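Local coordinates for protein CD180 antigen (Mus musculus, PDB 3T6Q) that probably cooperates with MD-1 and TLR4 in the innate immune response of B-cells to bacterial lipopolysaccharide, leading to NF-kappa-B activation, at residues E570-N575 with E580-T585; T51-L56 with T60-T65. All blocks are in the same frame, centred on the assembly; numbering follows the deposited sequence.

Contact 1 (E570-N575 with E580-T585); sequences EWYKEN and EDTEDT
Tyr572 OH sits in van der Waals contact between two threonines, 3.4 Å from Thr582 CB and equally 3.4 Å from Thr585 CB. The threonine methyl groups lie oblique to the ring, Thr585 CG2 coming within 3.9 Å of Tyr572 CE2. The side chain can span the gap because CG stands anti to the backbone N (chi1 -169°), which carries the ring off helix 566-574 toward the turn.

Polar contact runs through a single water. Tyr572 OH donates to it at 2.7 Å, and the water donates hydrogen bonds to Thr582 O and Thr585 O. The water thus makes three hydrogen bonds and links helix to turn without a direct hydrogen bond between them.

Within 580-585, Asp581 O takes Asp584 N and Thr585 OG1 from opposite faces of its carbonyl plane, the hydroxyl at 2.8 Å from Asp581 O. Within 570-575, Asn575 ND2 bonds back to Trp571 O with an N-H...O angle of 171°, where the chain leaves the helix. A salt bridge from Asp581 to Arg555 ties the turn to the loop after strand 551-553. Helix and short 3-10 turn together belong to the LRRCT module that ends the leucine-rich-repeat solenoid.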
loop_
_atom_site.group_PDB
_atom_site.type_symbol
_atom_site.label_atom_id
_atom_site.label_comp_id
_atom_site.label_asym_id
_atom_site.label_seq_id
_atom_site.Cartn_x
_atom_site.Cartn_y
_atom_site.Cartn_z
ATOM N N GLU A 570 -46.163 42.541 4.966
ATOM C CA GLU A 570 -47.019 42.220 3.807
ATOM C C GLU A 570 -46.201 42.220 2.485
ATOM O O GLU A 570 -46.291 41.282 1.678
ATOM C CB GLU A 570 -48.179 43.220 3.733
ATOM C CG GLU A 570 -49.289 42.891 4.752
ATOM C CD GLU A 570 -50.386 43.957 4.878
ATOM O OE1 GLU A 570 -50.490 44.852 4.018
ATOM O OE2 GLU A 570 -51.159 43.901 5.860
ATOM N N TRP A 571 -45.385 43.258 2.311
ATOM C CA TRP A 571 -44.485 43.386 1.165
ATOM C C TRP A 571 -43.585 42.190 1.075
ATOM O O TRP A 571 -43.372 41.654 -0.034
ATOM C CB TRP A 571 -43.678 44.692 1.251
ATOM C CG TRP A 571 -42.686 44.897 0.129
ATOM C CD1 TRP A 571 -42.860 45.652 -1.016
ATOM C CD2 TRP A 571 -41.322 44.348 0.025
ATOM N NE1 TRP A 571 -41.746 45.604 -1.805
ATOM C CE2 TRP A 571 -40.791 44.824 -1.251
ATOM C CE3 TRP A 571 -40.543 43.513 0.804
ATOM C CZ2 TRP A 571 -39.508 44.497 -1.690
ATOM C CZ3 TRP A 571 -39.246 43.173 0.344
ATOM C CH2 TRP A 571 -38.754 43.656 -0.879
ATOM N N TYR A 572 -43.035 41.767 2.220
ATOM C CA TYR A 572 -42.097 40.647 2.303
ATOM C C TYR A 572 -42.692 39.378 1.705
ATOM O O TYR A 572 -42.010 38.669 0.942
ATOM C CB TYR A 572 -41.676 40.405 3.753
ATOM C CG TYR A 572 -40.517 39.436 3.959
ATOM C CD1 TYR A 572 -40.739 38.052 4.105
ATOM C CD2 TYR A 572 -39.203 39.897 4.026
ATOM C CE1 TYR A 572 -39.681 37.171 4.306
ATOM C CE2 TYR A 572 -38.144 39.030 4.264
ATOM C CZ TYR A 572 -38.384 37.667 4.384
ATOM O OH TYR A 572 -37.325 36.810 4.603
ATOM N N LYS A 573 -43.957 39.117 2.037
ATOM C CA LYS A 573 -44.696 37.947 1.563
ATOM C C LYS A 573 -44.995 38.020 0.074
ATOM O O LYS A 573 -45.064 36.998 -0.588
ATOM C CB LYS A 573 -46.031 37.813 2.305
ATOM C CG LYS A 573 -45.920 37.639 3.810
ATOM C CD LYS A 573 -47.296 37.678 4.488
ATOM C CE LYS A 573 -47.793 36.287 4.857
ATOM N NZ LYS A 573 -46.841 35.619 5.796
ATOM N N GLU A 574 -45.198 39.238 -0.423
ATOM C CA GLU A 574 -45.473 39.497 -1.831
ATOM C C GLU A 574 -44.215 39.434 -2.719
ATOM O O GLU A 574 -44.327 39.328 -3.940
ATOM C CB GLU A 574 -46.139 40.865 -1.982
ATOM C CG GLU A 574 -47.546 40.952 -1.402
ATOM C CD GLU A 574 -48.046 42.382 -1.269
ATOM O OE1 GLU A 574 -47.256 43.331 -1.490
ATOM O OE2 GLU A 574 -49.233 42.562 -0.926
ATOM N N ASN A 575 -43.029 39.498 -2.109
ATOM C CA ASN A 575 -41.802 39.682 -2.867
ATOM C C ASN A 575 -40.662 38.767 -2.548
ATOM O O ASN A 575 -39.500 39.183 -2.621
ATOM C CB ASN A 575 -41.315 41.126 -2.747
ATOM C CG ASN A 575 -42.219 42.100 -3.426
ATOM O OD1 ASN A 575 -41.994 42.476 -4.568
ATOM N ND2 ASN A 575 -43.236 42.555 -2.711
ATOM N N GLU A 580 -32.938 37.432 -0.830
ATOM C CA GLU A 580 -31.864 36.453 -0.715
ATOM C C GLU A 580 -31.648 36.052 0.758
ATOM O O GLU A 580 -31.727 36.905 1.641
ATOM C CB GLU A 580 -30.579 37.099 -1.261
ATOM C CG GLU A 580 -29.359 36.200 -1.232
ATOM C CD GLU A 580 -28.116 36.887 -1.780
ATOM O OE1 GLU A 580 -27.779 36.635 -2.947
ATOM O OE2 GLU A 580 -27.499 37.704 -1.067
ATOM N N ASP A 581 -31.340 34.775 1.017
ATOM C CA ASP A 581 -31.132 34.275 2.388
ATOM C C ASP A 581 -32.372 34.530 3.301
ATOM O O ASP A 581 -32.209 34.901 4.481
ATOM C CB ASP A 581 -29.861 34.904 3.005
ATOM C CG ASP A 581 -28.576 34.420 2.314
ATOM O OD1 ASP A 581 -28.676 33.449 1.558
ATOM O OD2 ASP A 581 -27.482 34.998 2.501
ATOM N N THR A 582 -33.582 34.346 2.756
ATOM C CA THR A 582 -34.815 34.407 3.578
ATOM C C THR A 582 -34.843 33.442 4.777
ATOM O O THR A 582 -35.450 33.766 5.778
ATOM C CB THR A 582 -36.103 34.215 2.770
ATOM O OG1 THR A 582 -36.102 32.916 2.175
ATOM C CG2 THR A 582 -36.211 35.282 1.712
ATOM N N GLU A 583 -34.187 32.274 4.690
ATOM C CA GLU A 583 -34.081 31.366 5.845
ATOM C C GLU A 583 -33.246 31.893 7.045
ATOM O O GLU A 583 -33.343 31.345 8.155
ATOM C CB GLU A 583 -33.546 29.990 5.422
ATOM C CG GLU A 583 -34.383 29.262 4.380
ATOM C CD GLU A 583 -33.780 27.914 4.021
ATOM O OE1 GLU A 583 -32.551 27.752 4.181
ATOM O OE2 GLU A 583 -34.531 27.009 3.592
ATOM N N ASP A 584 -32.435 32.924 6.815
ATOM C CA ASP A 584 -31.729 33.589 7.910
ATOM C C ASP A 584 -32.216 35.024 8.142
ATOM O O ASP A 584 -31.497 35.844 8.707
ATOM C CB ASP A 584 -30.219 33.526 7.681
ATOM C CG ASP A 584 -29.743 32.104 7.412
ATOM O OD1 ASP A 584 -29.117 31.516 8.308
ATOM O OD2 ASP A 584 -30.013 31.572 6.321
ATOM N N THR A 585 -33.443 35.303 7.699
ATOM C CA THR A 585 -34.079 36.618 7.871
ATOM C C THR A 585 -35.210 36.440 8.899
ATOM O O THR A 585 -36.303 36.012 8.564
ATOM C CB THR A 585 -34.584 37.165 6.528
ATOM O OG1 THR A 585 -33.485 37.158 5.616
ATOM C CG2 THR A 585 -35.116 38.633 6.670
HETATM O O HOH W 1 -37.784 34.770 6.370
#

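Contact 2 (T51-L56 with T60-T65); sequences TTFSRL and TFLDLT
Leu62, in strand 61-63, meets Phe53 through one methyl: CD2 stands 4.1 Å from the centroid of the Phe53 ring and only 8° off its normal, a CH-pi contact over the centre of the face. The opposite face carries the methyl of the preceding residue, with Thr52 CG2 3.6 Å above the plane, and the ring is thus held between two methyl groups. For Leu62 the first torsion matters: CG lies anti to the backbone N (chi1 175°), which extends the branch into the interior toward the ring.

Asp63 follows with its side chain on the other surface of the strand, where it touches Val87 of strand 85-87. This division is that of a leucine-rich repeat, in which leucines of the short inner strand fill the core and the intervening residues line the concave surface; Phe53 belongs to LRR 1, on the convex side, and 60-65 lies in LRR 2. On that concave surface Asp63 OD2 forms a salt bridge with a basic side chain of another protein chain.

Leu64 comes at the ring from the direction opposite to Phe53, and both of its methyls touch the far end: CD1 is 3.7 Å from Phe53 CZ and CD2 is 3.8 Å from the same Phe53 CZ. Phe77, also of LRR 2, meets the Phe53 ring as well, with the two planes nearly parallel. The base of the phenylalanine sits in a type I turn from Phe53 to Leu56, closed by Leu56 N to Phe53 O at 3.0 Å.

Asp63 to Thr65 form an Asx turn: Asp63 OD1 receives Thr65 N at 3.0 Å on the anti side, 33° out of the carboxylate plane, and Thr65 OG1 at its syn lone pair.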
loop_
_atom_site.group_PDB
_atom_site.type_symbol
_atom_site.label_atom_id
_atom_site.label_comp_id
_atom_site.label_asym_id
_atom_site.label_seq_id
_atom_site.Cartn_x
_atom_site.Cartn_y
_atom_site.Cartn_z
ATOM N N THR A 51 -26.950 -6.234 -7.040
ATOM C CA THR A 51 -28.131 -5.699 -6.368
ATOM C C THR A 51 -27.929 -4.368 -5.612
ATOM O O THR A 51 -28.900 -3.738 -5.152
ATOM C CB THR A 51 -28.667 -6.720 -5.354
ATOM O OG1 THR A 51 -27.571 -7.158 -4.547
ATOM C CG2 THR A 51 -29.261 -7.944 -6.081
ATOM N N THR A 52 -26.686 -3.941 -5.445
ATOM C CA THR A 52 -26.420 -2.804 -4.563
ATOM C C THR A 52 -27.004 -1.488 -5.086
ATOM O O THR A 52 -27.604 -0.708 -4.324
ATOM C CB THR A 52 -24.902 -2.631 -4.368
ATOM O OG1 THR A 52 -24.352 -3.889 -3.934
ATOM C CG2 THR A 52 -24.635 -1.506 -3.358
ATOM N N PHE A 53 -26.837 -1.240 -6.387
ATOM C CA PHE A 53 -27.187 0.086 -6.955
ATOM C C PHE A 53 -28.295 0.005 -8.036
ATOM O O PHE A 53 -28.620 1.019 -8.671
ATOM C CB PHE A 53 -25.918 0.742 -7.576
ATOM C CG PHE A 53 -24.753 0.922 -6.595
ATOM C CD1 PHE A 53 -23.567 0.204 -6.772
ATOM C CD2 PHE A 53 -24.834 1.810 -5.525
ATOM C CE1 PHE A 53 -22.512 0.350 -5.880
ATOM C CE2 PHE A 53 -23.760 1.966 -4.608
ATOM C CZ PHE A 53 -22.610 1.237 -4.795
ATOM N N SER A 54 -28.842 -1.190 -8.273
ATOM C CA SER A 54 -29.610 -1.432 -9.514
ATOM C C SER A 54 -30.841 -0.538 -9.728
ATOM O O SER A 54 -31.216 -0.306 -10.870
ATOM C CB SER A 54 -29.968 -2.921 -9.700
ATOM O OG SER A 54 -30.726 -3.361 -8.601
ATOM N N ARG A 55 -31.442 0.013 -8.672
ATOM C CA ARG A 55 -32.580 0.901 -8.922
ATOM C C ARG A 55 -32.221 2.363 -9.273
ATOM O O ARG A 55 -33.061 3.095 -9.803
ATOM C CB ARG A 55 -33.609 0.808 -7.796
ATOM C CG ARG A 55 -33.205 1.513 -6.542
ATOM C CD ARG A 55 -34.363 1.495 -5.578
ATOM N NE ARG A 55 -33.991 2.153 -4.345
ATOM C CZ ARG A 55 -34.131 3.448 -4.126
ATOM N NH1 ARG A 55 -33.755 3.955 -2.964
ATOM N NH2 ARG A 55 -34.650 4.226 -5.066
ATOM N N LEU A 56 -30.969 2.777 -9.012
ATOM C CA LEU A 56 -30.511 4.155 -9.263
ATOM C C LEU A 56 -29.999 4.297 -10.713
ATOM O O LEU A 56 -28.785 4.429 -10.997
ATOM C CB LEU A 56 -29.456 4.587 -8.214
ATOM C CG LEU A 56 -29.948 4.515 -6.774
ATOM C CD1 LEU A 56 -28.894 5.046 -5.795
ATOM C CD2 LEU A 56 -31.283 5.245 -6.561
ATOM N N THR A 60 -25.291 10.012 -12.410
ATOM C CA THR A 60 -24.172 10.476 -13.249
ATOM C C THR A 60 -22.854 10.625 -12.433
ATOM O O THR A 60 -21.769 10.639 -12.998
ATOM C CB THR A 60 -24.509 11.827 -13.939
ATOM O OG1 THR A 60 -24.652 12.837 -12.943
ATOM C CG2 THR A 60 -25.868 11.726 -14.712
ATOM N N PHE A 61 -22.984 10.735 -11.120
ATOM C CA PHE A 61 -21.853 10.938 -10.182
ATOM C C PHE A 61 -22.092 10.014 -8.982
ATOM O O PHE A 61 -23.114 10.118 -8.317
ATOM C CB PHE A 61 -21.812 12.423 -9.691
ATOM C CG PHE A 61 -20.689 12.721 -8.688
ATOM C CD1 PHE A 61 -20.893 12.540 -7.315
ATOM C CD2 PHE A 61 -19.432 13.135 -9.126
ATOM C CE1 PHE A 61 -19.883 12.794 -6.397
ATOM C CE2 PHE A 61 -18.406 13.382 -8.215
ATOM C CZ PHE A 61 -18.639 13.208 -6.853
ATOM N N LEU A 62 -21.143 9.141 -8.671
ATOM C CA LEU A 62 -21.274 8.275 -7.497
ATOM C C LEU A 62 -19.933 8.247 -6.733
ATOM O O LEU A 62 -18.933 7.818 -7.261
ATOM C CB LEU A 62 -21.648 6.846 -7.961
ATOM C CG LEU A 62 -21.728 5.727 -6.893
ATOM C CD1 LEU A 62 -22.738 6.114 -5.850
ATOM C CD2 LEU A 62 -22.035 4.393 -7.556
ATOM N N ASP A 63 -19.941 8.696 -5.492
ATOM C CA ASP A 63 -18.726 8.719 -4.684
ATOM C C ASP A 63 -18.831 7.694 -3.524
ATOM O O ASP A 63 -19.619 7.869 -2.572
ATOM C CB ASP A 63 -18.551 10.139 -4.147
ATOM C CG ASP A 63 -17.217 10.362 -3.371
ATOM O OD1 ASP A 63 -16.408 9.424 -3.186
ATOM O OD2 ASP A 63 -17.009 11.517 -2.952
ATOM N N LEU A 64 -18.008 6.660 -3.622
ATOM C CA LEU A 64 -17.897 5.585 -2.634
ATOM C C LEU A 64 -16.516 5.646 -1.861
ATOM O O LEU A 64 -16.003 4.635 -1.394
ATOM C CB LEU A 64 -18.050 4.260 -3.374
ATOM C CG LEU A 64 -19.410 4.077 -4.102
ATOM C CD1 LEU A 64 -19.325 2.924 -5.089
ATOM C CD2 LEU A 64 -20.548 3.901 -3.128
ATOM N N THR A 65 -15.957 6.843 -1.744
ATOM C CA THR A 65 -14.698 7.076 -1.008
ATOM C C THR A 65 -14.742 6.456 0.383
ATOM O O THR A 65 -15.689 6.689 1.137
ATOM C CB THR A 65 -14.433 8.585 -0.845
ATOM O OG1 THR A 65 -14.130 9.142 -2.117
ATOM C CG2 THR A 65 -13.255 8.860 0.149
#

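Contact 2 closes long before contact 1 opens along the chain, yet the curvature of the solenoid brings their centres to about 38 Å, with nearest atoms about 22 Å apart and no touch between them. Contact 2 lies where LRR 1 passes into LRR 2, joining the outer loop to strand 61-63; contact 1 lies within the LRRCT range, at strand 579-580, the outermost at the C-terminal end of the strand series. The parallel inner strands of the repeats form the long series that connects these regions. Each contact joins neighbouring parts of the chain, near opposite ends of the horseshoe-shaped extracellular region.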